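AlyGC (Glaciecola chathamensis, PDB 5GKD) cleaves alginate as a polysaccharide lyase of family 6, a marine bacterial enzyme that carries a bound calcium ion. Local coordinates at residues Q305-L316 against A334-L345; V347-I355 against L371-I379. All coordinates share one frame; numbering follows the deposited sequence.

Contact 1 of 2, residues Q305-L316 against A334-L345; sequences QVDNALIENNTL and AAPINSNMNNNL
Asn344 OD1 is gripped twice by a single residue of the preceding coil of this right-handed parallel beta-helix: Asn314 offers its backbone N at 2.8 Å and its side-chain ND2 at 3.1 Å to that one oxygen. The other end of the same amide is also used, since Asn344 ND2 gives a nearly straight bond (171°) to Ile311 O, 2.9 Å away. The two asparagines lie side by side, pointing the same way, with amide planes only 8° apart, a hydrogen-bonded row of near-parallel amides at a corner of successive coils. In both, CG stands anti to the carbonyl carbon, beside the backbone N, and near-equal second torsions turn the amides alike. The row continues in both directions: Asn314 ND2 bonds to Ile272 O and Asn314 OD1 accepts from Asn275 N, while Asn344 N is held by Asn369 OD1. Ile311 O takes a second bond from Asn342 N, and the two donors reach it from opposite faces of its carbonyl plane. Ahead of the corner in the chain, strands 310-312 and 339-342 run parallel in register; on the inward face Ile311 CB meets Met341 CG at 4.1 Å, the side chains crossing at a slant. Nearer the start, Ser339 OG accepts from Ala309 N and donates to Ile337 O. Farther back, Asn338 ND2 meets Asp307 OD1 (3.0 Å) from above the carboxylate plane, although the bond lies almost in the Asn338 amide plane.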
loop_
_atom_site.group_PDB
_atom_site.type_symbol
_atom_site.label_atom_id
_atom_site.label_comp_id
_atom_site.label_asym_id
_atom_site.label_seq_id
_atom_site.Cartn_x
_atom_site.Cartn_y
_atom_site.Cartn_z
ATOM N N GLN A 305 -15.912 -13.941 34.384
ATOM C CA GLN A 305 -15.913 -13.336 35.708
ATOM C C GLN A 305 -14.821 -13.927 36.591
ATOM O O GLN A 305 -14.597 -15.138 36.603
ATOM C CB GLN A 305 -17.286 -13.554 36.344
ATOM C CG GLN A 305 -17.436 -13.075 37.792
ATOM C CD GLN A 305 -18.815 -13.382 38.348
ATOM O OE1 GLN A 305 -19.309 -14.499 38.210
ATOM N NE2 GLN A 305 -19.447 -12.388 38.969
ATOM N N VAL A 306 -14.128 -13.061 37.325
ATOM C CA VAL A 306 -13.160 -13.541 38.303
ATOM C C VAL A 306 -13.898 -14.213 39.454
ATOM O O VAL A 306 -14.778 -13.620 40.087
ATOM C CB VAL A 306 -12.274 -12.393 38.805
ATOM C CG1 VAL A 306 -11.470 -12.851 39.994
ATOM C CG2 VAL A 306 -11.347 -11.955 37.718
ATOM N N ASP A 307 -13.528 -15.455 39.733
ATOM C CA ASP A 307 -14.223 -16.314 40.683
ATOM C C ASP A 307 -13.163 -17.133 41.394
ATOM O O ASP A 307 -12.414 -17.860 40.739
ATOM C CB ASP A 307 -15.219 -17.216 39.945
ATOM C CG ASP A 307 -16.076 -18.056 40.867
ATOM O OD1 ASP A 307 -15.887 -18.022 42.097
ATOM O OD2 ASP A 307 -16.961 -18.762 40.331
ATOM N N ASN A 308 -13.076 -16.989 42.719
ATOM C CA ASN A 308 -12.120 -17.747 43.522
ATOM C C ASN A 308 -10.673 -17.460 43.103
ATOM O O ASN A 308 -9.849 -18.366 42.970
ATOM C CB ASN A 308 -12.433 -19.248 43.458
ATOM C CG ASN A 308 -11.649 -20.061 44.469
ATOM O OD1 ASN A 308 -11.313 -19.578 45.535
ATOM N ND2 ASN A 308 -11.347 -21.297 44.125
ATOM N N ALA A 309 -10.356 -16.194 42.879
ATOM C CA ALA A 309 -8.958 -15.789 42.811
ATOM C C ALA A 309 -8.336 -15.792 44.204
ATOM O O ALA A 309 -9.004 -15.528 45.206
ATOM C CB ALA A 309 -8.825 -14.396 42.195
ATOM N N LEU A 310 -7.044 -16.092 44.262
ATOM C CA LEU A 310 -6.276 -16.066 45.505
ATOM C C LEU A 310 -4.998 -15.274 45.260
ATOM O O LEU A 310 -4.146 -15.685 44.464
ATOM C CB LEU A 310 -5.963 -17.484 45.977
ATOM C CG LEU A 310 -5.660 -17.820 47.443
ATOM C CD1 LEU A 310 -4.410 -18.674 47.493
ATOM C CD2 LEU A 310 -5.548 -16.628 48.385
ATOM N N ILE A 311 -4.866 -14.145 45.934
ATOM C CA ILE A 311 -3.781 -13.196 45.699
ATOM C C ILE A 311 -3.061 -13.017 47.034
ATOM O O ILE A 311 -3.524 -12.258 47.890
ATOM C CB ILE A 311 -4.308 -11.861 45.149
ATOM C CG1 ILE A 311 -5.170 -12.106 43.905
ATOM C CG2 ILE A 311 -3.179 -10.914 44.852
ATOM C CD1 ILE A 311 -5.798 -10.881 43.289
ATOM N N GLU A 312 -1.941 -13.712 47.244
ATOM C CA GLU A 312 -1.317 -13.649 48.556
ATOM C C GLU A 312 0.194 -13.537 48.456
ATOM O O GLU A 312 0.813 -13.987 47.494
ATOM C CB GLU A 312 -1.712 -14.857 49.443
ATOM C CG GLU A 312 -1.005 -16.146 49.126
ATOM C CD GLU A 312 -1.734 -17.374 49.656
ATOM O OE1 GLU A 312 -2.661 -17.229 50.499
ATOM O OE2 GLU A 312 -1.380 -18.482 49.196
ATOM N N ASN A 313 0.774 -12.899 49.469
ATOM C CA ASN A 313 2.227 -12.773 49.627
ATOM C C ASN A 313 2.918 -12.163 48.411
ATOM O O ASN A 313 4.055 -12.500 48.096
ATOM C CB ASN A 313 2.842 -14.121 49.980
ATOM C CG ASN A 313 2.471 -14.550 51.380
ATOM O OD1 ASN A 313 1.575 -15.355 51.574
ATOM N ND2 ASN A 313 3.145 -13.976 52.367
ATOM N N ASN A 314 2.259 -11.233 47.743
ATOM C CA ASN A 314 2.926 -10.439 46.732
ATOM C C ASN A 314 3.450 -9.134 47.323
ATOM O O ASN A 314 2.879 -8.564 48.256
ATOM C CB ASN A 314 1.967 -10.173 45.572
ATOM C CG ASN A 314 1.413 -11.455 45.006
ATOM O OD1 ASN A 314 2.138 -12.226 44.367
ATOM N ND2 ASN A 314 0.152 -11.732 45.290
ATOM N N THR A 315 4.557 -8.668 46.774
ATOM C CA THR A 315 5.154 -7.402 47.169
ATOM C C THR A 315 4.990 -6.417 46.029
ATOM O O THR A 315 5.324 -6.727 44.884
ATOM C CB THR A 315 6.630 -7.568 47.511
ATOM O OG1 THR A 315 6.747 -8.326 48.715
ATOM C CG2 THR A 315 7.287 -6.197 47.672
ATOM N N LEU A 316 4.467 -5.237 46.330
ATOM C CA LEU A 316 4.227 -4.226 45.311
ATOM C C LEU A 316 4.868 -2.929 45.777
ATOM O O LEU A 316 4.355 -2.273 46.691
ATOM C CB LEU A 316 2.730 -4.055 45.045
ATOM C CG LEU A 316 2.027 -5.293 44.471
ATOM C CD1 LEU A 316 1.435 -6.161 45.544
ATOM C CD2 LEU A 316 0.937 -4.913 43.449
ATOM N N ALA A 334 -20.038 -8.273 35.439
ATOM C CA ALA A 334 -19.893 -9.321 36.447
ATOM C C ALA A 334 -18.636 -9.029 37.261
ATOM O O ALA A 334 -17.518 -9.264 36.794
ATOM C CB ALA A 334 -19.827 -10.701 35.790
ATOM N N ALA A 335 -18.827 -8.525 38.486
ATOM C CA ALA A 335 -17.735 -8.163 39.379
ATOM C C ALA A 335 -17.125 -9.403 40.026
ATOM O O ALA A 335 -17.734 -10.473 40.037
ATOM C CB ALA A 335 -18.237 -7.190 40.445
ATOM N N PRO A 336 -15.914 -9.288 40.566
ATOM C CA PRO A 336 -15.233 -10.472 41.115
ATOM C C PRO A 336 -15.956 -11.068 42.322
ATOM O O PRO A 336 -16.462 -10.344 43.185
ATOM C CB PRO A 336 -13.856 -9.931 41.513
ATOM C CG PRO A 336 -13.677 -8.690 40.740
ATOM C CD PRO A 336 -15.043 -8.103 40.562
ATOM N N ILE A 337 -15.977 -12.406 42.399
ATOM C CA ILE A 337 -16.651 -13.092 43.497
ATOM C C ILE A 337 -15.757 -14.157 44.124
ATOM O O ILE A 337 -14.756 -14.592 43.552
ATOM C CB ILE A 337 -17.989 -13.730 43.061
ATOM C CG1 ILE A 337 -17.803 -14.603 41.820
ATOM C CG2 ILE A 337 -19.018 -12.653 42.805
ATOM C CD1 ILE A 337 -19.027 -15.472 41.472
ATOM N N ASN A 338 -16.129 -14.545 45.349
ATOM C CA ASN A 338 -15.490 -15.635 46.097
ATOM C C ASN A 338 -13.967 -15.552 46.122
ATOM O O ASN A 338 -13.292 -16.574 46.182
ATOM C CB ASN A 338 -15.908 -16.995 45.546
ATOM C CG ASN A 338 -17.400 -17.149 45.475
ATOM O OD1 ASN A 338 -18.112 -16.840 46.422
ATOM N ND2 ASN A 338 -17.887 -17.610 44.339
ATOM N N SER A 339 -13.404 -14.356 46.112
ATOM C CA SER A 339 -11.962 -14.213 45.998
ATOM C C SER A 339 -11.354 -13.730 47.309
ATOM O O SER A 339 -12.056 -13.310 48.235
ATOM C CB SER A 339 -11.623 -13.259 44.845
ATOM O OG SER A 339 -12.027 -13.847 43.631
ATOM N N ASN A 340 -10.023 -13.776 47.373
ATOM C CA ASN A 340 -9.284 -13.464 48.594
ATOM C C ASN A 340 -7.950 -12.818 48.265
ATOM O O ASN A 340 -7.200 -13.334 47.439
ATOM C CB ASN A 340 -9.044 -14.725 49.429
ATOM C CG ASN A 340 -10.320 -15.253 50.067
ATOM O OD1 ASN A 340 -10.726 -14.787 51.132
ATOM N ND2 ASN A 340 -10.969 -16.200 49.408
ATOM N N MET A 341 -7.634 -11.721 48.954
ATOM C CA MET A 341 -6.350 -11.038 48.820
ATOM C C MET A 341 -5.754 -10.825 50.213
ATOM O O MET A 341 -6.243 -9.980 50.974
ATOM C CB MET A 341 -6.522 -9.713 48.075
ATOM C CG MET A 341 -5.235 -8.966 47.865
ATOM S SD MET A 341 -5.301 -7.806 46.486
ATOM C CE MET A 341 -3.720 -6.988 46.703
ATOM N N ASN A 342 -4.687 -11.567 50.535
ATOM C CA ASN A 342 -4.146 -11.646 51.889
ATOM C C ASN A 342 -2.628 -11.544 51.888
ATOM O O ASN A 342 -1.964 -11.964 50.939
ATOM C CB ASN A 342 -4.479 -12.970 52.591
ATOM C CG ASN A 342 -5.855 -13.464 52.287
ATOM O OD1 ASN A 342 -6.837 -12.759 52.503
ATOM N ND2 ASN A 342 -5.945 -14.683 51.769
ATOM N N ASN A 343 -2.087 -11.033 52.997
ATOM C CA ASN A 343 -0.656 -11.094 53.308
ATOM C C ASN A 343 0.211 -10.451 52.229
ATOM O O ASN A 343 1.372 -10.812 52.057
ATOM C CB ASN A 343 -0.221 -12.534 53.572
ATOM C CG ASN A 343 -0.914 -13.123 54.779
ATOM O OD1 ASN A 343 -1.934 -13.791 54.656
ATOM N ND2 ASN A 343 -0.373 -12.858 55.959
ATOM N N ASN A 344 -0.343 -9.485 51.512
ATOM C CA ASN A 344 0.412 -8.722 50.538
ATOM C C ASN A 344 1.071 -7.507 51.192
ATOM O O ASN A 344 0.705 -7.076 52.284
ATOM C CB ASN A 344 -0.496 -8.306 49.379
ATOM C CG ASN A 344 -1.077 -9.519 48.637
ATOM O OD1 ASN A 344 -0.376 -10.181 47.880
ATOM N ND2 ASN A 344 -2.331 -9.827 48.887
ATOM N N LEU A 345 2.053 -6.954 50.497
ATOM C CA LEU A 345 2.815 -5.813 50.976
ATOM C C LEU A 345 2.838 -4.761 49.884
ATOM O O LEU A 345 3.302 -5.025 48.769
ATOM C CB LEU A 345 4.236 -6.218 51.372
ATOM C CG LEU A 345 5.228 -5.086 51.657
ATOM C CD1 LEU A 345 4.898 -4.335 52.927
ATOM C CD2 LEU A 345 6.645 -5.631 51.747
HETATM O O HOH W 1 -14.873 -10.350 37.783
HETATM O O HOH W 2 -9.702 -17.358 46.890
HETATM O O HOH W 3 -13.340 -18.630 47.765
#

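Contact 2 of 2, residues V347-I355 against L371-I379; sequences VNDQGTDGI and LNQDAKPSI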
loop_
_atom_site.group_PDB
_atom_site.type_symbol
_atom_site.label_atom_id
_atom_site.label_comp_id
_atom_site.label_asym_id
_atom_site.label_seq_id
_atom_site.Cartn_x
_atom_site.Cartn_y
_atom_site.Cartn_z
ATOM N N VAL A 347 4.091 -0.887 49.302
ATOM C CA VAL A 347 4.876 0.253 49.734
ATOM C C VAL A 347 4.931 1.214 48.562
ATOM O O VAL A 347 5.438 0.863 47.489
ATOM C CB VAL A 347 6.289 -0.147 50.183
ATOM C CG1 VAL A 347 7.052 1.096 50.634
ATOM C CG2 VAL A 347 6.226 -1.178 51.285
ATOM N N ASN A 348 4.416 2.418 48.763
ATOM C CA ASN A 348 4.304 3.399 47.692
ATOM C C ASN A 348 4.694 4.752 48.254
ATOM O O ASN A 348 4.160 5.160 49.288
ATOM C CB ASN A 348 2.869 3.417 47.145
ATOM C CG ASN A 348 2.742 4.157 45.842
ATOM O OD1 ASN A 348 3.414 5.148 45.615
ATOM N ND2 ASN A 348 1.862 3.681 44.981
ATOM N N ASP A 349 5.616 5.446 47.596
ATOM C CA ASP A 349 6.028 6.763 48.061
ATOM C C ASP A 349 5.285 7.904 47.364
ATOM O O ASP A 349 5.724 9.056 47.438
ATOM C CB ASP A 349 7.546 6.930 47.914
ATOM C CG ASP A 349 8.030 6.810 46.478
ATOM O OD1 ASP A 349 7.304 7.183 45.539
ATOM O OD2 ASP A 349 9.168 6.341 46.285
ATOM N N GLN A 350 4.175 7.620 46.689
ATOM C CA GLN A 350 3.445 8.653 45.966
ATOM C C GLN A 350 2.242 9.177 46.740
ATOM O O GLN A 350 1.473 9.972 46.200
ATOM C CB GLN A 350 3.010 8.140 44.592
ATOM C CG GLN A 350 4.138 8.104 43.572
ATOM C CD GLN A 350 4.880 9.439 43.472
ATOM O OE1 GLN A 350 4.366 10.408 42.902
ATOM N NE2 GLN A 350 6.096 9.491 44.033
ATOM N N GLY A 351 2.075 8.768 47.996
ATOM C CA GLY A 351 1.032 9.291 48.848
ATOM C C GLY A 351 -0.245 8.479 48.867
ATOM O O GLY A 351 -1.136 8.768 49.672
ATOM N N THR A 352 -0.352 7.472 48.020
ATOM C CA THR A 352 -1.557 6.681 47.901
ATOM C C THR A 352 -1.167 5.212 47.854
ATOM O O THR A 352 -0.024 4.864 47.553
ATOM C CB THR A 352 -2.337 7.085 46.636
ATOM O OG1 THR A 352 -3.649 6.531 46.667
ATOM C CG2 THR A 352 -1.624 6.594 45.386
ATOM N N ASP A 353 -2.128 4.344 48.153
ATOM C CA ASP A 353 -1.892 2.922 47.958
ATOM C C ASP A 353 -2.027 2.492 46.496
ATOM O O ASP A 353 -1.820 1.318 46.194
ATOM C CB ASP A 353 -2.825 2.104 48.856
ATOM C CG ASP A 353 -4.293 2.298 48.532
ATOM O OD1 ASP A 353 -4.640 3.098 47.639
ATOM O OD2 ASP A 353 -5.120 1.647 49.198
ATOM N N GLY A 354 -2.354 3.411 45.591
ATOM C CA GLY A 354 -2.505 3.129 44.184
ATOM C C GLY A 354 -3.764 2.380 43.795
ATOM O O GLY A 354 -3.937 2.078 42.611
ATOM N N ILE A 355 -4.662 2.102 44.735
ATOM C CA ILE A 355 -5.804 1.236 44.470
ATOM C C ILE A 355 -6.969 2.054 43.931
ATOM O O ILE A 355 -7.303 3.116 44.470
ATOM C CB ILE A 355 -6.213 0.476 45.735
ATOM C CG1 ILE A 355 -5.132 -0.535 46.113
ATOM C CG2 ILE A 355 -7.553 -0.183 45.537
ATOM C CD1 ILE A 355 -5.286 -1.091 47.532
ATOM N N LEU A 371 0.459 -1.908 54.501
ATOM C CA LEU A 371 0.675 -0.674 53.769
ATOM C C LEU A 371 1.646 0.188 54.558
ATOM O O LEU A 371 1.599 0.207 55.792
ATOM C CB LEU A 371 -0.633 0.103 53.637
ATOM C CG LEU A 371 -1.328 0.485 52.347
ATOM C CD1 LEU A 371 -2.488 1.409 52.689
ATOM C CD2 LEU A 371 -0.373 1.136 51.378
ATOM N N ASN A 372 2.492 0.943 53.858
ATOM C CA ASN A 372 3.306 1.928 54.555
ATOM C C ASN A 372 2.442 3.115 54.983
ATOM O O ASN A 372 1.424 3.432 54.359
ATOM C CB ASN A 372 4.498 2.375 53.698
ATOM C CG ASN A 372 4.090 3.104 52.429
ATOM O OD1 ASN A 372 3.474 2.527 51.530
ATOM N ND2 ASN A 372 4.472 4.366 52.331
ATOM N N GLN A 373 2.860 3.766 56.074
ATOM C CA GLN A 373 1.967 4.670 56.796
ATOM C C GLN A 373 1.661 5.942 56.015
ATOM O O GLN A 373 0.613 6.553 56.237
ATOM C CB GLN A 373 2.579 5.028 58.150
ATOM C CG GLN A 373 3.967 5.627 58.037
ATOM C CD GLN A 373 4.590 5.933 59.387
ATOM O OE1 GLN A 373 4.069 5.544 60.437
ATOM N NE2 GLN A 373 5.715 6.637 59.360
ATOM N N ASP A 374 2.538 6.346 55.098
ATOM C CA ASP A 374 2.303 7.562 54.329
ATOM C C ASP A 374 1.351 7.367 53.161
ATOM O O ASP A 374 1.049 8.338 52.465
ATOM C CB ASP A 374 3.617 8.117 53.784
ATOM C CG ASP A 374 4.555 8.553 54.876
ATOM O OD1 ASP A 374 4.058 8.984 55.933
ATOM O OD2 ASP A 374 5.783 8.464 54.668
ATOM N N ALA A 375 0.886 6.157 52.910
ATOM C CA ALA A 375 0.089 5.872 51.722
ATOM C C ALA A 375 -1.369 5.757 52.138
ATOM O O ALA A 375 -1.771 4.752 52.719
ATOM C CB ALA A 375 0.574 4.601 51.032
ATOM N N LYS A 376 -2.147 6.803 51.854
ATOM C CA LYS A 376 -3.590 6.855 52.046
ATOM C C LYS A 376 -4.243 5.553 51.594
ATOM O O LYS A 376 -4.222 5.235 50.400
ATOM C CB LYS A 376 -4.183 8.026 51.252
ATOM C CG LYS A 376 -4.644 9.214 52.070
ATOM C CD LYS A 376 -3.507 10.171 52.354
ATOM C CE LYS A 376 -3.950 11.286 53.283
ATOM N NZ LYS A 376 -2.791 12.008 53.863
ATOM N N PRO A 377 -4.818 4.770 52.504
ATOM C CA PRO A 377 -5.481 3.527 52.095
ATOM C C PRO A 377 -6.799 3.828 51.404
ATOM O O PRO A 377 -7.591 4.637 51.885
ATOM C CB PRO A 377 -5.707 2.790 53.417
ATOM C CG PRO A 377 -5.737 3.861 54.440
ATOM C CD PRO A 377 -4.859 4.973 53.960
ATOM N N SER A 378 -7.024 3.184 50.262
ATOM C CA SER A 378 -8.305 3.288 49.575
ATOM C C SER A 378 -9.339 2.326 50.137
ATOM O O SER A 378 -10.525 2.477 49.838
ATOM C CB SER A 378 -8.143 3.023 48.068
ATOM O OG SER A 378 -7.154 3.862 47.478
ATOM N N ILE A 379 -8.917 1.341 50.923
ATOM C CA ILE A 379 -9.801 0.332 51.495
ATOM C C ILE A 379 -9.457 0.202 52.973
ATOM O O ILE A 379 -8.277 0.124 53.326
ATOM C CB ILE A 379 -9.644 -1.025 50.783
ATOM C CG1 ILE A 379 -10.007 -0.900 49.306
ATOM C CG2 ILE A 379 -10.495 -2.094 51.455
ATOM C CD1 ILE A 379 -9.451 -2.029 48.444
HETATM O O HOH W 4 3.337 7.600 50.201
HETATM O O HOH W 5 -5.865 6.268 48.508
HETATM O O HOH W 6 -6.055 0.098 51.302
#
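One carboxylate does much of the work where a loop and the turn after a strand meet: Asp353 holds Ser378 by both of its oxygens. Ser378 OG donates to the syn lone pair of Asp353 OD1 at 2.6 Å, and Ser378 N reaches Asp353 OD2 at 2.7 Å along an essentially straight line (179°), though from above the carboxylate plane. Asp353 OD1 also accepts from Ile355 N within its own segment, closing an Asx turn. CG lies between backbone N and carbonyl carbon, and that torsion (chi1 63°) sets the carboxylate where it can accept from Ile355 N and from Ser378 at once. Three donors thus fix its rotation, a water adds a fourth bond at OD2, and Leu371 CD2 packs against Asp353 CB at 3.6 Å.

The other end of the contact rests on an amide that pairs with both the N-H and the C=O of one backbone residue. Asn372 OD1 accepts from Asn348 N at 2.9 Å, while Asn372 ND2 returns a bond to Asn348 O at 3.2 Å; both donors sit well above the carbonyl planes they address. Asn372 also begins a type I beta turn ending at Ala375, whose CB lies 3.5 Å from Thr352 O. Between these two side-chain grips, backbone bonds from Lys376 N to Gly351 O and from Asp353 N to Lys376 O form a single bridge.

The contact therefore joins the loop between strands 339-347 and 355-357 to the turn leaving strand 364-372. Ile355 faces inward against Ile322 and Phe324 of strand 322-326 and Phe383 of strand 383-386.

In the fold
Contacts 1 and 2 follow each other along the chain and lie on the same side of its centre, their own centres about 18 Å apart. Both lie in the N-terminal, chondroitinase B-like beta-helix, which precedes the second parallel-strand array. They share strand 339-347: its earlier part pairs with strand 310-317 in contact 1, and its last residue opens contact 2, whose partner segment leaves the neighbouring strand 364-372. They touch where Leu316 O lies 3.0 Å from Val347 N, a probable hydrogen bond. Together they show successive coils joined first along strands and a corner, then through loops, extending the helix beyond its calcium-binding coils.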